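Local coordinates for adenosine deaminase (Burkholderia ambifaria, PDB 4GXW), which binds a zinc ion and probably acts as an adenosine or adenine deaminase, at residues 166-169 against 170-174. Numbering follows the deposited sequence.
Sequences EAVA and IVDWM
Trp173 lays its indole against the preceding turn of its own helix, one face turned to Ala169. The methyl CB of Ala169 lies over that face, 4.4 Å from CH2 of the six-membered ring, and Ala169 O stands 3.2 Å above the ring plane, displaced toward the rim. The first torsion explains the pose: CG of Trp173 is anti to its carbonyl carbon (chi1 -77°), which swings the ring back along the helix toward Ala169. The same carbonyl oxygen accepts the backbone bond from Trp173 N (2.9 Å), so Trp173 meets Ala169 O through both its main chain and its ring.

Most of the other backbone bonds follow the alpha-helical i to i+4 pattern. Asp172 N reaches Val168 O at 3.0 Å in a nearly straight bond (168°), whereas Ile170 N to Glu166 O is longer and more bent, at 3.2 Å. Val171 N to Ala167 O is weak at 3.5 Å. The exception is a weak i to i+3 bond from Ile170 N, which shares that acceptor.

The remaining side chains make carbon-to-oxygen contacts. CG1 of Ile170 leans back over Glu166 O at 3.5 Å, and CG1 of Val168 passes 4.0 Å from OD2 of Asp172, the two side chains crossing at a slant. The Glu166 side chain bends toward the later turn, its OE1 in a salt bridge with Arg124 NE.

All of this lies on helix 164-176, which connects parallel strands 151-159 and 184-188 as the helix of a beta-alpha-beta unit in the TIM-barrel fold of the family. Ile170 and Met174 rest on Pro156 of strand 151-159, Val168 and Val171 meet Asp205 of helix 200-208, and Trp173 packs on Val123 of helix 119-126 while stacking with Tyr130.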
loop_
_atom_site.group_PDB
_atom_site.type_symbol
_atom_site.label_atom_id
_atom_site.label_comp_id
_atom_site.label_asym_id
_atom_site.label_seq_id
_atom_site.Cartn_x
_atom_site.Cartn_y
_atom_site.Cartn_z
ATOM N N GLU A 166 -14.688 -2.043 -17.856
ATOM C CA GLU A 166 -13.450 -1.274 -17.791
ATOM C C GLU A 166 -12.355 -2.129 -17.172
ATOM O O GLU A 166 -11.184 -2.008 -17.527
ATOM C CB GLU A 166 -13.629 0.036 -17.009
ATOM C CG GLU A 166 -14.535 1.063 -17.687
ATOM C CD GLU A 166 -13.986 1.615 -18.999
ATOM O OE1 GLU A 166 -12.777 1.478 -19.283
ATOM O OE2 GLU A 166 -14.779 2.210 -19.754
ATOM N N ALA A 167 -12.746 -3.014 -16.257
ATOM C CA ALA A 167 -11.803 -3.922 -15.622
ATOM C C ALA A 167 -11.237 -4.917 -16.646
ATOM O O ALA A 167 -10.027 -5.150 -16.686
ATOM C CB ALA A 167 -12.469 -4.654 -14.445
ATOM N N VAL A 168 -12.110 -5.478 -17.483
ATOM C CA VAL A 168 -11.666 -6.347 -18.566
ATOM C C VAL A 168 -10.729 -5.589 -19.510
ATOM O O VAL A 168 -9.715 -6.135 -19.958
ATOM C CB VAL A 168 -12.866 -6.962 -19.325
ATOM C CG1 VAL A 168 -12.404 -7.729 -20.572
ATOM C CG2 VAL A 168 -13.654 -7.877 -18.397
ATOM N N ALA A 169 -11.049 -4.323 -19.785
ATOM C CA ALA A 169 -10.209 -3.500 -20.658
ATOM C C ALA A 169 -8.772 -3.391 -20.135
ATOM O O ALA A 169 -7.815 -3.393 -20.913
ATOM C CB ALA A 169 -10.833 -2.109 -20.864
ATOM N N ILE A 170 -8.610 -3.314 -18.816
ATOM C CA ILE A 170 -7.273 -3.245 -18.227
ATOM C C ILE A 170 -6.444 -4.483 -18.542
ATOM O O ILE A 170 -5.270 -4.379 -18.931
ATOM C CB ILE A 170 -7.345 -3.077 -16.701
ATOM C CG1 ILE A 170 -7.912 -1.701 -16.358
ATOM C CG2 ILE A 170 -5.976 -3.291 -16.051
ATOM C CD1 ILE A 170 -8.196 -1.524 -14.890
ATOM N N VAL A 171 -7.053 -5.656 -18.383
ATOM C CA VAL A 171 -6.339 -6.890 -18.665
ATOM C C VAL A 171 -5.976 -6.967 -20.150
ATOM O O VAL A 171 -4.871 -7.388 -20.500
ATOM C CB VAL A 171 -7.109 -8.142 -18.193
ATOM C CG1 VAL A 171 -6.283 -9.389 -18.438
ATOM C CG2 VAL A 171 -7.440 -8.030 -16.707
ATOM N N ASP A 172 -6.896 -6.530 -21.017
ATOM C CA ASP A 172 -6.615 -6.442 -22.456
ATOM C C ASP A 172 -5.388 -5.554 -22.715
ATOM O O ASP A 172 -4.482 -5.915 -23.471
ATOM C CB ASP A 172 -7.831 -5.892 -23.228
ATOM C CG ASP A 172 -9.003 -6.864 -23.283
ATOM O OD1 ASP A 172 -8.795 -8.086 -23.114
ATOM O OD2 ASP A 172 -10.140 -6.400 -23.525
ATOM N N TRP A 173 -5.363 -4.384 -22.086
ATOM C CA TRP A 173 -4.221 -3.482 -22.224
ATOM C C TRP A 173 -2.925 -4.136 -21.769
ATOM O O TRP A 173 -1.891 -4.003 -22.426
ATOM C CB TRP A 173 -4.451 -2.197 -21.427
ATOM C CG TRP A 173 -5.381 -1.232 -22.081
ATOM C CD1 TRP A 173 -5.509 -0.993 -23.422
ATOM C CD2 TRP A 173 -6.311 -0.362 -21.425
ATOM N NE1 TRP A 173 -6.465 -0.027 -23.634
ATOM C CE2 TRP A 173 -6.975 0.370 -22.424
ATOM C CE3 TRP A 173 -6.638 -0.129 -20.088
ATOM C CZ2 TRP A 173 -7.956 1.319 -22.127
ATOM C CZ3 TRP A 173 -7.610 0.813 -19.796
ATOM C CH2 TRP A 173 -8.264 1.515 -20.810
ATOM N N MET A 174 -2.982 -4.830 -20.636
ATOM C CA MET A 174 -1.796 -5.471 -20.068
ATOM C C MET A 174 -1.244 -6.548 -20.992
ATOM O O MET A 174 -0.033 -6.633 -21.193
ATOM C CB MET A 174 -2.097 -6.052 -18.685
ATOM C CG MET A 174 -2.336 -4.977 -17.620
ATOM S SD MET A 174 -3.014 -5.636 -16.091
ATOM C CE MET A 174 -1.671 -6.690 -15.529
#